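Local coordinates for putative glucose-6-phosphate 1-epimerase (Salmonella typhimurium, PDB 2HTA), which probably interconverts the alpha and beta anomers of glucose 6-phosphate, acting as a hexose-6-phosphate mutarotase, at residues D39-I44 with T80-G85; V73-N78 with H179-V184; A87-V92 with M267-D272; P259-S264 with D273-F278. All coordinates share one frame; numbering follows the deposited sequence.

Contact 1 of 4, residues D39-I44 with T80-G85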
loop_
_atom_site.group_PDB
_atom_site.type_symbol
_atom_site.label_atom_id
_atom_site.label_comp_id
_atom_site.label_asym_id
_atom_site.label_seq_id
_atom_site.Cartn_x
_atom_site.Cartn_y
_atom_site.Cartn_z
ATOM N N ASP A 39 -17.175 -10.572 -5.048
ATOM C CA ASP A 39 -16.818 -12.013 -5.021
ATOM C C ASP A 39 -16.748 -12.509 -3.578
ATOM O O ASP A 39 -17.760 -12.426 -2.859
ATOM C CB ASP A 39 -15.536 -12.233 -5.821
ATOM C CG ASP A 39 -15.394 -13.682 -6.333
ATOM O OD1 ASP A 39 -16.257 -14.524 -6.002
ATOM O OD2 ASP A 39 -14.375 -14.010 -7.018
ATOM N N ASP A 40 -15.584 -12.990 -3.122
ATOM C CA ASP A 40 -15.444 -13.502 -1.760
ATOM C C ASP A 40 -15.367 -12.406 -0.668
ATOM O O ASP A 40 -15.593 -12.705 0.503
ATOM C CB ASP A 40 -14.153 -14.294 -1.593
ATOM C CG ASP A 40 -14.192 -15.680 -2.212
ATOM O OD1 ASP A 40 -15.274 -16.129 -2.648
ATOM O OD2 ASP A 40 -13.111 -16.328 -2.253
ATOM N N LEU A 41 -15.032 -11.162 -1.021
ATOM C CA LEU A 41 -14.487 -10.238 -0.010
ATOM C C LEU A 41 -15.415 -9.122 0.415
ATOM O O LEU A 41 -16.017 -8.454 -0.443
ATOM C CB LEU A 41 -13.204 -9.572 -0.538
ATOM C CG LEU A 41 -12.067 -10.525 -0.964
ATOM C CD1 LEU A 41 -10.785 -9.768 -1.302
ATOM C CD2 LEU A 41 -11.800 -11.556 0.138
ATOM N N ASP A 42 -15.515 -8.952 1.728
ATOM C CA ASP A 42 -16.266 -7.863 2.278
ATOM C C ASP A 42 -15.436 -6.581 2.131
ATOM O O ASP A 42 -14.245 -6.609 2.422
ATOM C CB ASP A 42 -16.534 -8.135 3.728
ATOM C CG ASP A 42 -17.671 -9.126 3.893
ATOM O OD1 ASP A 42 -18.560 -9.165 3.004
ATOM O OD2 ASP A 42 -17.666 -9.856 4.890
ATOM N N LEU A 43 -16.064 -5.521 1.614
ATOM C CA LEU A 43 -15.396 -4.211 1.387
ATOM C C LEU A 43 -16.055 -3.124 2.258
ATOM O O LEU A 43 -17.261 -3.162 2.479
ATOM C CB LEU A 43 -15.513 -3.748 -0.088
ATOM C CG LEU A 43 -15.101 -4.812 -1.113
ATOM C CD1 LEU A 43 -15.143 -4.264 -2.550
ATOM C CD2 LEU A 43 -13.659 -5.316 -0.794
ATOM N N ILE A 44 -15.249 -2.189 2.739
ATOM C CA ILE A 44 -15.730 -0.990 3.404
ATOM C C ILE A 44 -15.525 0.175 2.441
ATOM O O ILE A 44 -14.411 0.449 1.991
ATOM C CB ILE A 44 -14.989 -0.727 4.744
ATOM C CG1 ILE A 44 -15.048 -1.974 5.682
ATOM C CG2 ILE A 44 -15.497 0.594 5.360
ATOM C CD1 ILE A 44 -16.488 -2.367 6.170
ATOM N N THR A 80 -7.201 -8.223 -10.589
ATOM C CA THR A 80 -6.970 -8.879 -9.307
ATOM C C THR A 80 -8.126 -9.766 -8.879
ATOM O O THR A 80 -9.283 -9.376 -9.021
ATOM C CB THR A 80 -6.575 -7.869 -8.165
ATOM O OG1 THR A 80 -6.137 -8.614 -7.028
ATOM C CG2 THR A 80 -7.729 -6.975 -7.766
ATOM N N PRO A 81 -7.827 -10.977 -8.374
ATOM C CA PRO A 81 -8.900 -11.711 -7.727
ATOM C C PRO A 81 -9.395 -10.987 -6.472
ATOM O O PRO A 81 -8.653 -10.175 -5.904
ATOM C CB PRO A 81 -8.228 -13.046 -7.336
ATOM C CG PRO A 81 -7.048 -13.161 -8.198
ATOM C CD PRO A 81 -6.567 -11.717 -8.343
ATOM N N PHE A 82 -10.649 -11.235 -6.089
ATOM C CA PHE A 82 -11.228 -10.884 -4.791
ATOM C C PHE A 82 -11.639 -12.208 -4.155
ATOM O O PHE A 82 -12.794 -12.565 -4.141
ATOM C CB PHE A 82 -12.423 -9.909 -4.898
ATOM C CG PHE A 82 -11.993 -8.493 -5.166
ATOM C CD1 PHE A 82 -12.070 -7.528 -4.155
ATOM C CD2 PHE A 82 -11.444 -8.134 -6.398
ATOM C CE1 PHE A 82 -11.654 -6.232 -4.380
ATOM C CE2 PHE A 82 -11.020 -6.793 -6.629
ATOM C CZ PHE A 82 -11.092 -5.881 -5.626
ATOM N N LYS A 83 -10.648 -12.922 -3.643
ATOM C CA LYS A 83 -10.801 -14.298 -3.156
ATOM C C LYS A 83 -10.198 -14.418 -1.759
ATOM O O LYS A 83 -9.123 -13.848 -1.454
ATOM C CB LYS A 83 -10.037 -15.265 -4.063
ATOM C CG LYS A 83 -10.525 -15.377 -5.506
ATOM C CD LYS A 83 -11.859 -16.069 -5.622
ATOM C CE LYS A 83 -12.155 -16.467 -7.090
ATOM N NZ LYS A 83 -13.614 -16.842 -7.133
ATOM N N THR A 84 -10.866 -15.186 -0.925
ATOM C CA THR A 84 -10.404 -15.479 0.416
ATOM C C THR A 84 -8.963 -15.958 0.487
ATOM O O THR A 84 -8.574 -16.971 -0.136
ATOM C CB THR A 84 -11.407 -16.410 1.139
ATOM O OG1 THR A 84 -12.683 -15.783 1.073
ATOM C CG2 THR A 84 -11.045 -16.575 2.597
ATOM N N GLY A 85 -8.140 -15.168 1.207
ATOM C CA GLY A 85 -6.738 -15.550 1.422
ATOM C C GLY A 85 -5.765 -15.174 0.332
ATOM O O GLY A 85 -4.560 -15.350 0.491
HETATM O O HOH W 1 -12.236 -12.632 -7.736
HETATM O O HOH W 2 -13.321 -13.875 2.782
HETATM O O HOH W 3 -14.795 -18.160 -4.585
#
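The ring of Phe82 meets Leu43 CD2 at its edge, near the ring plane, with CE1 4.2 Å from that methyl. Leu41 CD1 approaches the same ring obliquely and lies 3.8 Å from Phe82 CD1. The side chains of Leu41 and Phe82 cross at about a right angle. Leu38 and Leu88 also touch Phe82, as does Met16 of helix 14-22, so the ring is buried. The carboxylate of Asp39 is met by Lys83 NZ on the syn side of OD2, close to the carboxylate plane. This is a salt bridge of 2.9 Å between NZ and OD2. The Asp39 CG stands anti to the backbone N (chi1 -157°), which carries the carboxylate out to the lysine. A water donates to Asp39 OD2 and accepts from Phe82 N, so OD2 takes two donors, the lysine and the water. The contact lies where strands 33-38 and 41-48 turn in the antiparallel sheet that opens the mutarotase beta-sandwich. Segment 80-85 is part of the long loop between strands 61-67 and 94-95, which also carries Arg89, a substrate-binding residue by similarity. The segment is tied to the turn by backbone as well as side chain. Asp40 N donates to Phe82 O at 3.0 Å. The Asp40 carboxylate reaches back and takes Thr84 N on the anti lone pair of OD2, a nearly straight bond of 2.8 Å. Its other oxygen, OD1, accepts from a water that in turn accepts from Lys83 NZ.

Contact 2 of 4, residues V73-N78 with H179-V184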
loop_
_atom_site.group_PDB
_atom_site.type_symbol
_atom_site.label_atom_id
_atom_site.label_comp_id
_atom_site.label_asym_id
_atom_site.label_seq_id
_atom_site.Cartn_x
_atom_site.Cartn_y
_atom_site.Cartn_z
ATOM N N VAL A 73 -5.972 8.391 -6.989
ATOM C CA VAL A 73 -4.564 8.481 -6.604
ATOM C C VAL A 73 -3.896 7.106 -6.561
ATOM O O VAL A 73 -2.719 6.994 -6.873
ATOM C CB VAL A 73 -4.433 9.153 -5.255
ATOM C CG1 VAL A 73 -2.942 9.208 -4.800
ATOM C CG2 VAL A 73 -4.954 10.577 -5.377
ATOM N N LEU A 74 -4.609 6.103 -6.074
ATOM C CA LEU A 74 -4.086 4.743 -6.010
ATOM C C LEU A 74 -4.513 3.914 -7.196
ATOM O O LEU A 74 -5.640 3.991 -7.643
ATOM C CB LEU A 74 -4.595 4.043 -4.738
ATOM C CG LEU A 74 -4.172 4.708 -3.411
ATOM C CD1 LEU A 74 -4.892 4.029 -2.270
ATOM C CD2 LEU A 74 -2.603 4.635 -3.251
ATOM N N TRP A 75 -3.625 3.058 -7.651
ATOM C CA TRP A 75 -3.907 2.164 -8.781
ATOM C C TRP A 75 -4.373 0.845 -8.174
ATOM O O TRP A 75 -3.818 0.377 -7.157
ATOM C CB TRP A 75 -2.624 1.961 -9.551
ATOM C CG TRP A 75 -2.729 1.075 -10.767
ATOM C CD1 TRP A 75 -3.000 1.473 -12.086
ATOM C CD2 TRP A 75 -2.542 -0.337 -10.810
ATOM N NE1 TRP A 75 -2.984 0.383 -12.906
ATOM C CE2 TRP A 75 -2.717 -0.745 -12.170
ATOM C CE3 TRP A 75 -2.225 -1.310 -9.844
ATOM C CZ2 TRP A 75 -2.598 -2.055 -12.562
ATOM C CZ3 TRP A 75 -2.109 -2.626 -10.241
ATOM C CH2 TRP A 75 -2.281 -2.990 -11.588
ATOM N N LEU A 76 -5.370 0.232 -8.805
ATOM C CA LEU A 76 -5.888 -1.062 -8.422
ATOM C C LEU A 76 -5.979 -1.901 -9.703
ATOM O O LEU A 76 -6.345 -1.384 -10.743
ATOM C CB LEU A 76 -7.266 -0.923 -7.820
ATOM C CG LEU A 76 -7.936 -2.182 -7.233
ATOM C CD1 LEU A 76 -7.243 -2.720 -6.009
ATOM C CD2 LEU A 76 -9.381 -1.855 -6.933
ATOM N N SER A 77 -5.582 -3.166 -9.634
ATOM C CA SER A 77 -5.569 -4.040 -10.830
ATOM C C SER A 77 -6.984 -4.450 -11.237
ATOM O O SER A 77 -7.757 -4.998 -10.425
ATOM C CB SER A 77 -4.731 -5.292 -10.553
ATOM O OG SER A 77 -4.820 -6.208 -11.659
ATOM N N ASN A 78 -7.322 -4.175 -12.492
ATOM C CA ASN A 78 -8.581 -4.635 -13.084
ATOM C C ASN A 78 -8.624 -6.190 -13.242
ATOM O O ASN A 78 -9.689 -6.801 -13.544
ATOM C CB ASN A 78 -8.826 -3.908 -14.437
ATOM C CG ASN A 78 -10.269 -4.150 -15.002
ATOM O OD1 ASN A 78 -10.443 -4.513 -16.194
ATOM N ND2 ASN A 78 -11.294 -3.982 -14.151
ATOM N N HIS A 179 2.996 -0.952 0.841
ATOM C CA HIS A 179 3.476 -1.232 -0.520
ATOM C C HIS A 179 2.636 -0.442 -1.545
ATOM O O HIS A 179 2.097 -1.018 -2.483
ATOM C CB HIS A 179 3.290 -2.739 -0.774
ATOM C CG HIS A 179 3.991 -3.285 -1.977
ATOM N ND1 HIS A 179 3.757 -2.822 -3.245
ATOM C CD2 HIS A 179 4.835 -4.355 -2.120
ATOM C CE1 HIS A 179 4.461 -3.523 -4.123
ATOM N NE2 HIS A 179 5.092 -4.480 -3.469
ATOM N N SER A 180 2.522 0.873 -1.376
ATOM C CA SER A 180 1.553 1.638 -2.190
ATOM C C SER A 180 1.764 1.675 -3.708
ATOM O O SER A 180 2.883 1.888 -4.170
ATOM C CB SER A 180 1.541 3.093 -1.677
ATOM O OG SER A 180 1.543 3.047 -0.277
ATOM N N TYR A 181 0.663 1.483 -4.452
ATOM C CA TYR A 181 0.584 1.591 -5.919
ATOM C C TYR A 181 -0.109 2.925 -6.276
ATOM O O TYR A 181 -1.288 3.077 -6.010
ATOM C CB TYR A 181 -0.342 0.517 -6.475
ATOM C CG TYR A 181 0.244 -0.879 -6.412
ATOM C CD1 TYR A 181 0.341 -1.577 -5.180
ATOM C CD2 TYR A 181 0.632 -1.519 -7.556
ATOM C CE1 TYR A 181 0.825 -2.914 -5.096
ATOM C CE2 TYR A 181 1.166 -2.880 -7.493
ATOM C CZ TYR A 181 1.257 -3.528 -6.276
ATOM O OH TYR A 181 1.758 -4.831 -6.213
ATOM N N PHE A 182 0.612 3.789 -6.950
ATOM C CA PHE A 182 0.145 5.113 -7.313
ATOM C C PHE A 182 -0.177 5.116 -8.785
ATOM O O PHE A 182 0.600 4.653 -9.612
ATOM C CB PHE A 182 1.216 6.142 -6.956
ATOM C CG PHE A 182 1.425 6.256 -5.491
ATOM C CD1 PHE A 182 2.543 5.679 -4.875
ATOM C CD2 PHE A 182 0.444 6.841 -4.693
ATOM C CE1 PHE A 182 2.691 5.725 -3.486
ATOM C CE2 PHE A 182 0.592 6.929 -3.289
ATOM C CZ PHE A 182 1.719 6.359 -2.688
ATOM N N ASN A 183 -1.365 5.630 -9.066
ATOM C CA ASN A 183 -1.914 5.785 -10.415
ATOM C C ASN A 183 -1.151 6.900 -11.117
ATOM O O ASN A 183 -1.020 8.010 -10.603
ATOM C CB ASN A 183 -3.412 6.096 -10.260
ATOM C CG ASN A 183 -4.181 6.104 -11.579
ATOM O OD1 ASN A 183 -3.926 5.292 -12.465
ATOM N ND2 ASN A 183 -5.162 7.031 -11.700
ATOM N N VAL A 184 -0.570 6.559 -12.259
ATOM C CA VAL A 184 0.174 7.520 -13.088
ATOM C C VAL A 184 -0.356 7.499 -14.518
ATOM O O VAL A 184 -0.918 6.487 -14.962
ATOM C CB VAL A 184 1.725 7.324 -13.087
ATOM C CG1 VAL A 184 2.268 7.484 -11.673
ATOM C CG2 VAL A 184 2.140 5.972 -13.664
#
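Leu74 and Phe182 form a single antiparallel beta bridge on strand 172-183, the strand that carries His179, the inferred active-site histidine. Two backbone bonds flank the pair: Asn183 N to Val73 O and Trp75 N to Tyr181 O, each 2.9 Å. They make Leu74 and Phe182 a non-hydrogen-bonded antiparallel pair. The six-membered ring of Trp75 and the ring of Tyr181 are nearly parallel, with planes at 21°, but slid apart so that they barely overlap. Trp75 CE3 comes within 3.7 Å of Tyr181 CD2. An extended first torsion in Trp75 (chi1 -179°) directs the indole toward Tyr181. At the indole edge, in its plane, Asn183 OD1 lies 3.9 Å from Trp75 CD1. Asn183 ND2 donates to Glu72 O, which fixes the amide. Within the bridged pair, Leu74 CD2 comes obliquely to the Phe182 ring, 3.9 Å from CE2. Val73 CG1 lies beside that ring. The bridge thus adds a loop edge to strand 172-183 of the galactose mutarotase-like beta-sandwich, next to the probable active site.

Contact 3 of 4, residues A87-V92 with M267-D272. With SO4 (sulfate ion), chain C.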
loop_
_atom_site.group_PDB
_atom_site.type_symbol
_atom_site.label_atom_id
_atom_site.label_comp_id
_atom_site.label_asym_id
_atom_site.label_seq_id
_atom_site.Cartn_x
_atom_site.Cartn_y
_atom_site.Cartn_z
ATOM N N ALA A 87 -3.743 -12.519 -1.993
ATOM C CA ALA A 87 -3.287 -11.120 -1.918
ATOM C C ALA A 87 -3.868 -10.297 -3.020
ATOM O O ALA A 87 -3.892 -10.698 -4.190
ATOM C CB ALA A 87 -1.753 -11.044 -1.924
ATOM N N LEU A 88 -4.358 -9.118 -2.659
ATOM C CA LEU A 88 -4.932 -8.185 -3.626
ATOM C C LEU A 88 -3.841 -7.406 -4.353
ATOM O O LEU A 88 -2.855 -6.970 -3.704
ATOM C CB LEU A 88 -5.865 -7.240 -2.895
ATOM C CG LEU A 88 -7.188 -7.842 -2.420
ATOM C CD1 LEU A 88 -7.568 -7.247 -1.065
ATOM C CD2 LEU A 88 -8.323 -7.682 -3.483
ATOM N N ARG A 89 -3.984 -7.244 -5.684
ATOM C CA ARG A 89 -2.959 -6.557 -6.477
ATOM C C ARG A 89 -3.351 -5.078 -6.663
ATOM O O ARG A 89 -4.318 -4.788 -7.368
ATOM C CB ARG A 89 -2.780 -7.187 -7.883
ATOM C CG ARG A 89 -1.730 -6.494 -8.739
ATOM C CD ARG A 89 -0.285 -6.655 -8.240
ATOM N NE ARG A 89 0.141 -8.053 -8.177
ATOM C CZ ARG A 89 1.308 -8.463 -7.699
ATOM N NH1 ARG A 89 2.187 -7.581 -7.195
ATOM N NH2 ARG A 89 1.602 -9.789 -7.699
ATOM N N GLY A 90 -2.564 -4.177 -6.084
ATOM C CA GLY A 90 -2.914 -2.720 -6.165
ATOM C C GLY A 90 -3.169 -2.152 -4.791
ATOM O O GLY A 90 -2.991 -2.828 -3.778
ATOM N N GLY A 91 -3.563 -0.879 -4.732
ATOM C CA GLY A 91 -3.883 -0.282 -3.464
ATOM C C GLY A 91 -2.653 -0.185 -2.590
ATOM O O GLY A 91 -1.558 0.112 -3.084
ATOM N N VAL A 92 -2.819 -0.465 -1.292
ATOM C CA VAL A 92 -1.704 -0.340 -0.327
ATOM C C VAL A 92 -1.615 -1.670 0.479
ATOM O O VAL A 92 -2.139 -1.792 1.579
ATOM C CB VAL A 92 -1.896 0.890 0.629
ATOM C CG1 VAL A 92 -0.712 0.977 1.626
ATOM C CG2 VAL A 92 -1.973 2.218 -0.200
ATOM N N MET A 267 2.343 -11.887 -14.754
ATOM C CA MET A 267 1.599 -11.829 -13.503
ATOM C C MET A 267 0.111 -11.948 -13.794
ATOM O O MET A 267 -0.480 -11.063 -14.393
ATOM C CB MET A 267 1.903 -10.520 -12.777
ATOM C CG MET A 267 3.366 -10.395 -12.425
ATOM S SD MET A 267 3.862 -8.778 -11.774
ATOM C CE MET A 267 2.782 -8.666 -10.437
ATOM N N GLY A 268 -0.505 -13.027 -13.333
ATOM C CA GLY A 268 -1.910 -13.284 -13.593
ATOM C C GLY A 268 -2.916 -12.348 -12.930
ATOM O O GLY A 268 -4.041 -12.221 -13.413
ATOM N N ASP A 269 -2.530 -11.677 -11.846
ATOM C CA ASP A 269 -3.437 -10.728 -11.179
ATOM C C ASP A 269 -3.277 -9.263 -11.657
ATOM O O ASP A 269 -3.780 -8.314 -11.041
ATOM C CB ASP A 269 -3.296 -10.877 -9.643
ATOM C CG ASP A 269 -1.901 -10.599 -9.139
ATOM O OD1 ASP A 269 -1.698 -10.776 -7.919
ATOM O OD2 ASP A 269 -1.022 -10.179 -9.948
ATOM N N MET A 270 -2.578 -9.115 -12.773
ATOM C CA MET A 270 -2.282 -7.827 -13.428
ATOM C C MET A 270 -2.749 -7.852 -14.884
ATOM O O MET A 270 -2.597 -8.854 -15.550
ATOM C CB MET A 270 -0.752 -7.591 -13.407
ATOM C CG MET A 270 -0.317 -6.202 -13.827
ATOM S SD MET A 270 1.276 -5.675 -13.142
ATOM C CE MET A 270 0.641 -5.777 -11.478
ATOM N N PRO A 271 -3.285 -6.734 -15.392
ATOM C CA PRO A 271 -3.468 -6.554 -16.800
ATOM C C PRO A 271 -2.104 -6.587 -17.497
ATOM O O PRO A 271 -1.085 -6.133 -16.934
ATOM C CB PRO A 271 -4.048 -5.131 -16.878
ATOM C CG PRO A 271 -4.656 -4.923 -15.576
ATOM C CD PRO A 271 -3.688 -5.516 -14.664
ATOM N N ASP A 272 -2.073 -7.105 -18.726
ATOM C CA ASP A 272 -0.806 -7.173 -19.477
ATOM C C ASP A 272 -0.100 -5.809 -19.561
ATOM O O ASP A 272 1.149 -5.721 -19.437
ATOM C CB ASP A 272 -1.060 -7.680 -20.914
ATOM C CG ASP A 272 -1.321 -9.150 -20.989
ATOM O OD1 ASP A 272 -0.955 -9.904 -20.059
ATOM O OD2 ASP A 272 -1.885 -9.556 -22.051
HETATM S S SO4 C . -5.625 -8.015 -20.040
HETATM O O1 SO4 C . -5.681 -6.552 -20.207
HETATM O O2 SO4 C . -5.926 -8.567 -21.373
HETATM O O3 SO4 C . -4.310 -8.467 -19.692
HETATM O O4 SO4 C . -6.635 -8.431 -19.080
HETATM O O HOH W 4 -0.903 -9.757 -5.239
HETATM O O HOH W 5 -3.186 -12.224 -6.394
#
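Arg89 and Asp269 are the closest backbone pair, 6.3 Å apart at CA, where an irregular loop meets a type I beta turn from Met267 to Met270 that follows helix 260-266. The turn is closed by Met270 N bonding to Met267 O. The main link is a salt bridge from Arg89 NE to Asp269 OD2, 3.0 Å long. NE comes from above the carboxylate plane, and the guanidinium and carboxylate planes stand 79° apart. The carboxylate therefore meets the guanidinium edge across its plane and does not form a flat two-bonded pair. Asp269 OD1 adds only weak bonds, to NE and to NH2. The Arg89 chain bends at chi2 (68°) and chi3 (60°), which brings NE to the Asp269 carboxylate. Met270 CE packs against the aliphatic part of this chain, 3.5 Å from Arg89 CD. A water lies over one face of the guanidinium, towards its rim. A second water joins Ala87 O to Asp269 OD1 with bonds of 2.8 and 2.6 Å respectively. Two residues past the turn, Asp272 N donates to O3 of a sulfate ion at 2.8 Å, and Asn79 ND2 also binds that ion. The sulfate is probably from the crystallisation liquor. Arg89 is a substrate-binding residue by similarity, and its NH1 bonds to Tyr181 OH. With NE held by Asp269 and NH1 by Tyr181, the guanidinium is fixed in rotation, and the carboxylate may temper its positive charge.

Contact 4 of 4, residues P259-S264 with D273-F278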
loop_
_atom_site.group_PDB
_atom_site.type_symbol
_atom_site.label_atom_id
_atom_site.label_comp_id
_atom_site.label_asym_id
_atom_site.label_seq_id
_atom_site.Cartn_x
_atom_site.Cartn_y
_atom_site.Cartn_z
ATOM N N PRO A 259 7.127 -3.198 -12.558
ATOM C CA PRO A 259 7.560 -4.541 -13.032
ATOM C C PRO A 259 8.016 -4.483 -14.466
ATOM O O PRO A 259 8.720 -5.369 -14.900
ATOM C CB PRO A 259 6.284 -5.377 -12.930
ATOM C CG PRO A 259 5.120 -4.406 -12.988
ATOM C CD PRO A 259 5.654 -3.113 -12.374
ATOM N N GLY A 260 7.647 -3.420 -15.193
ATOM C CA GLY A 260 7.885 -3.392 -16.643
ATOM C C GLY A 260 6.991 -4.406 -17.389
ATOM O O GLY A 260 6.233 -5.167 -16.784
ATOM N N PRO A 261 7.135 -4.478 -18.724
ATOM C CA PRO A 261 6.154 -5.205 -19.530
ATOM C C PRO A 261 6.171 -6.752 -19.455
ATOM O O PRO A 261 5.092 -7.351 -19.330
ATOM C CB PRO A 261 6.410 -4.667 -20.949
ATOM C CG PRO A 261 7.807 -4.283 -20.955
ATOM C CD PRO A 261 8.163 -3.827 -19.546
ATOM N N ALA A 262 7.349 -7.395 -19.518
ATOM C CA ALA A 262 7.447 -8.876 -19.412
ATOM C C ALA A 262 6.768 -9.418 -18.145
ATOM O O ALA A 262 5.881 -10.302 -18.194
ATOM C CB ALA A 262 8.916 -9.308 -19.433
ATOM N N LEU A 263 7.180 -8.867 -17.002
ATOM C CA LEU A 263 6.570 -9.248 -15.734
ATOM C C LEU A 263 5.109 -8.927 -15.640
ATOM O O LEU A 263 4.371 -9.684 -15.042
ATOM C CB LEU A 263 7.304 -8.613 -14.556
ATOM C CG LEU A 263 8.498 -9.387 -14.052
ATOM C CD1 LEU A 263 8.986 -8.688 -12.788
ATOM C CD2 LEU A 263 8.110 -10.857 -13.703
ATOM N N SER A 264 4.688 -7.787 -16.195
ATOM C CA SER A 264 3.270 -7.424 -16.215
ATOM C C SER A 264 2.444 -8.452 -16.973
ATOM O O SER A 264 1.309 -8.786 -16.606
ATOM C CB SER A 264 3.084 -6.044 -16.849
ATOM O OG SER A 264 1.820 -5.526 -16.475
ATOM N N ASP A 273 -0.895 -4.753 -19.759
ATOM C CA ASP A 273 -0.377 -3.382 -19.822
ATOM C C ASP A 273 -0.481 -2.615 -18.478
ATOM O O ASP A 273 -0.315 -1.387 -18.447
ATOM C CB ASP A 273 -1.101 -2.571 -20.897
ATOM C CG ASP A 273 -0.637 -2.936 -22.292
ATOM O OD1 ASP A 273 0.511 -3.466 -22.429
ATOM O OD2 ASP A 273 -1.402 -2.705 -23.258
ATOM N N GLY A 274 -0.770 -3.324 -17.391
ATOM C CA GLY A 274 -0.922 -2.657 -16.068
ATOM C C GLY A 274 0.250 -1.780 -15.662
ATOM O O GLY A 274 0.075 -0.683 -15.075
ATOM N N TYR A 275 1.454 -2.255 -15.948
ATOM C CA TYR A 275 2.681 -1.533 -15.569
ATOM C C TYR A 275 2.742 -0.116 -16.124
ATOM O O TYR A 275 3.424 0.720 -15.567
ATOM C CB TYR A 275 3.926 -2.293 -16.009
ATOM C CG TYR A 275 4.188 -2.128 -17.521
ATOM C CD1 TYR A 275 5.157 -1.214 -17.993
ATOM C CD2 TYR A 275 3.424 -2.826 -18.454
ATOM C CE1 TYR A 275 5.378 -1.028 -19.355
ATOM C CE2 TYR A 275 3.633 -2.645 -19.810
ATOM C CZ TYR A 275 4.617 -1.755 -20.247
ATOM O OH TYR A 275 4.810 -1.609 -21.609
ATOM N N LYS A 276 2.017 0.157 -17.207
ATOM C CA LYS A 276 1.962 1.476 -17.798
ATOM C C LYS A 276 1.403 2.578 -16.879
ATOM O O LYS A 276 1.768 3.723 -17.041
ATOM C CB LYS A 276 1.128 1.454 -19.080
ATOM C CG LYS A 276 1.932 0.767 -20.193
ATOM C CD LYS A 276 1.194 0.756 -21.513
ATOM C CE LYS A 276 2.138 0.265 -22.619
ATOM N NZ LYS A 276 1.550 0.440 -23.998
ATOM N N THR A 277 0.480 2.225 -15.982
ATOM C CA THR A 277 -0.249 3.247 -15.246
ATOM C C THR A 277 -0.071 3.205 -13.721
ATOM O O THR A 277 -0.870 3.807 -12.972
ATOM C CB THR A 277 -1.740 3.257 -15.615
ATOM O OG1 THR A 277 -2.272 1.927 -15.487
ATOM C CG2 THR A 277 -1.883 3.741 -17.083
ATOM N N PHE A 278 1.011 2.567 -13.268
ATOM C CA PHE A 278 1.384 2.723 -11.858
ATOM C C PHE A 278 2.872 2.769 -11.616
ATOM O O PHE A 278 3.681 2.276 -12.440
ATOM C CB PHE A 278 0.702 1.657 -10.980
ATOM C CG PHE A 278 1.380 0.292 -11.018
ATOM C CD1 PHE A 278 2.442 -0.022 -10.154
ATOM C CD2 PHE A 278 0.939 -0.680 -11.925
ATOM C CE1 PHE A 278 3.062 -1.277 -10.199
ATOM C CE2 PHE A 278 1.548 -1.962 -11.956
ATOM C CZ PHE A 278 2.585 -2.246 -11.088
#
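Tyr275 lays one face of its ring against Gly260 and Pro261. The contact joins helix 260-266 to the short 3-10 segment 274-276 leading into strand 278-286. Over that face lie the carbonyl carbon of Gly260, towards the rim, and the backbone N of Pro261, over the centre. Pro261 CD makes a CH-pi contact with the ring, 4.3 Å from its centroid and 22° off the ring normal. Pro261 CB touches the phenol end, 3.5 Å from Tyr275 CZ. The aliphatic chain of Lys276 covers the opposite face through CG, so the ring is held between Gly260-Pro261 and Lys276. The first torsion places Tyr275 CG between the backbone N and the carbonyl carbon (chi1 77°), and this turns the ring onto the helix. Gly260 has a positive phi, which favours glycine here. Pro259 meets two aromatic residues. Its CG packs on Tyr275 CB, and the two side chains cross at a slant. Its CD approaches Phe278 from the opposite direction and lies oblique to that ring, 3.4 Å from CZ. Phe278 reaches on to the rings of Trp75 and Tyr181. Ser264, one turn along the helix, sets CB 3.6 Å from Tyr275 CD2. Its hydroxyl lies within bonding distance of the carbonyl oxygens of Pro271 and Asp272, which share its one proton. The same OG also accepts a weak hydrogen bond from Tyr275 N, 3.3 Å long.

In the fold
Contacts 2 and 3 are centred 9 Å apart and contacts 3 and 4 10 Å apart, whereas contact 1 lies 23 Å from contact 4. The long loop between strands 61-67 and 94-95 supplies segments 73-78, 80-85 and 87-92, and so serves contacts 1, 2 and 3. The loop after helix 260-266 likewise serves contacts 3 and 4. Along the chain, contact 1 closes before contacts 3 and 4 open, while contacts 1 and 2, 2 and 3, and 3 and 4 interlock. Probable bonds link Thr80 OG1 with Arg89 N (contacts 1 and 3) and Val184 N with Thr277 O (contacts 2 and 4). Together they join the first sheet to central strand 172-183 beside the probable sugar phosphate site.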